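PDB 4TXG: chitinase from Chromobacterium violaceum, which probably hydrolyses the glycosidic bonds of chitin, breaking the polysaccharide down. Local coordinates for residues T367-A372 against N393-D398. Residues are numbered along the deposited sequence; the frame is centred on the assembly and turned at random.
With CS (cesium ion), chain M; CS (cesium ion), chain D.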
# COMPACT_ATOMS: atom_id res chain seq x y z
N THR A 367 7.82 3.34 6.16
CA THR A 367 7.02 2.60 5.21
C THR A 367 5.85 3.47 4.76
O THR A 367 5.62 4.55 5.29
CB THR A 367 6.53 1.26 5.81
OG1 THR A 367 5.59 1.51 6.86
CG2 THR A 367 7.72 0.48 6.38
N ALA A 368 5.12 2.99 3.75
CA ALA A 368 3.93 3.70 3.33
C ALA A 368 2.87 2.73 2.87
O ALA A 368 3.17 1.71 2.27
CB ALA A 368 4.26 4.69 2.20
N ALA A 369 1.63 3.05 3.21
CA ALA A 369 0.47 2.36 2.64
C ALA A 369 0.16 3.08 1.33
O ALA A 369 -0.11 4.29 1.33
CB ALA A 369 -0.71 2.41 3.59
N VAL A 370 0.24 2.34 0.23
CA VAL A 370 0.23 2.93 -1.10
C VAL A 370 -0.91 2.33 -1.93
O VAL A 370 -1.30 1.18 -1.71
CB VAL A 370 1.60 2.71 -1.82
CG1 VAL A 370 2.73 3.41 -1.06
CG2 VAL A 370 1.91 1.22 -1.96
N PRO A 371 -1.47 3.12 -2.86
CA PRO A 371 -2.67 2.65 -3.55
C PRO A 371 -2.39 1.53 -4.56
O PRO A 371 -1.32 1.49 -5.18
CB PRO A 371 -3.19 3.91 -4.26
CG PRO A 371 -1.97 4.78 -4.42
CD PRO A 371 -1.13 4.52 -3.19
N ALA A 372 -3.34 0.62 -4.71
CA ALA A 372 -3.26 -0.39 -5.77
C ALA A 372 -3.94 0.10 -7.05
O ALA A 372 -3.69 -0.41 -8.14
CB ALA A 372 -3.89 -1.72 -5.32
N ASN A 393 3.44 -1.04 1.70
CA ASN A 393 2.32 -1.94 1.95
C ASN A 393 1.25 -1.58 0.94
O ASN A 393 0.60 -0.54 1.07
CB ASN A 393 1.80 -1.77 3.37
CG ASN A 393 2.85 -2.12 4.41
OD1 ASN A 393 3.52 -3.14 4.29
ND2 ASN A 393 3.01 -1.26 5.40
N VAL A 394 1.08 -2.43 -0.07
CA VAL A 394 0.20 -2.07 -1.17
C VAL A 394 -1.25 -2.38 -0.79
O VAL A 394 -1.55 -3.50 -0.39
CB VAL A 394 0.56 -2.83 -2.47
CG1 VAL A 394 -0.42 -2.44 -3.58
CG2 VAL A 394 2.02 -2.54 -2.88
N MET A 395 -2.12 -1.38 -0.89
CA MET A 395 -3.51 -1.55 -0.47
C MET A 395 -4.31 -2.19 -1.60
O MET A 395 -5.18 -1.57 -2.23
CB MET A 395 -4.10 -0.21 -0.03
CG MET A 395 -3.47 0.28 1.28
SD MET A 395 -4.11 1.86 1.89
CE MET A 395 -3.63 2.91 0.53
N SER A 396 -3.97 -3.45 -1.85
CA SER A 396 -4.61 -4.27 -2.87
C SER A 396 -5.90 -4.87 -2.32
O SER A 396 -6.09 -6.09 -2.29
CB SER A 396 -3.65 -5.36 -3.36
OG SER A 396 -2.87 -5.88 -2.30
N TYR A 397 -6.77 -3.99 -1.87
CA TYR A 397 -8.11 -4.34 -1.43
C TYR A 397 -8.94 -3.08 -1.62
O TYR A 397 -8.41 -2.05 -2.02
CB TYR A 397 -8.13 -4.84 0.02
CG TYR A 397 -7.29 -4.04 1.02
CD1 TYR A 397 -7.59 -2.72 1.32
CD2 TYR A 397 -6.21 -4.63 1.67
CE1 TYR A 397 -6.82 -2.00 2.24
CE2 TYR A 397 -5.45 -3.92 2.59
CZ TYR A 397 -5.77 -2.60 2.87
OH TYR A 397 -5.01 -1.90 3.78
N ASP A 398 -10.24 -3.16 -1.32
CA ASP A 398 -11.18 -2.11 -1.68
C ASP A 398 -11.07 -1.72 -3.15
O ASP A 398 -11.23 -0.55 -3.50
CB ASP A 398 -11.00 -0.88 -0.79
CG ASP A 398 -11.58 -1.09 0.60
OD1 ASP A 398 -12.27 -2.11 0.81
OD2 ASP A 398 -11.35 -0.23 1.47
CS CS M . -9.40 -0.96 4.36
CS CS D . -7.56 2.57 2.41
O HOH W 1 4.60 -1.03 7.88
O HOH W 2 -6.41 0.37 4.80
O HOH W 3 -10.39 2.73 4.28
O HOH W 4 -9.14 4.42 0.48
O HOH W 5 -5.89 2.61 5.26
O HOH W 6 -9.35 0.94 1.20
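Val370 and Val394 meet branch to branch, CG2 of Val370 lying 3.9 Å from CG2 of Val394 on the sheet face that helix 441-448 covers through Tyr448. With chi1 at 179°, Val394 CG1 lies trans to the backbone N, which carries it along the strand to Ala372 CB; that methyl also abuts the carbonyl O of Met395. On the opposite face of the sheet, Ala369 CB packs against the Met395 thioether, 3.8 Å from SD. The methionine chain is extended as far as SD and then bends (chi3 -62°), which folds CE back over the Val370 carbonyl.

Three backbone bonds set the parallel register between these patches: Asn393 N donates to Ala368 O (2.8 Å), Val370 N to Asn393 O, and Met395 N to Val370 O. Strands 365-371 and 391-395 are thus neighbouring staves of the TIM barrel of family 18, flanked by strands 308-312 and 457-462; their short segments run 29° apart, consistent with barrel twist. Met395, Tyr397 and Asp398, at the C-terminal mouth, probably line the substrate cleft, as in other family 18 chitinases.

At the polar edge, a water donates to Thr367 OG1 and accepts from Asn393 ND2, bridging the two; Asp310 OD1 is also hydrogen-bonded to that hydroxyl. Toward the mouth, SD of Met395 lies 3.6 Å from a cesium ion that Glu314, the last residue of the DxxDxDxE signature, also binds. A second cesium, held by Asp398 OD2 and Tyr464, shares with the first a water hydrogen-bonded to Tyr397 OH (2.9 Å).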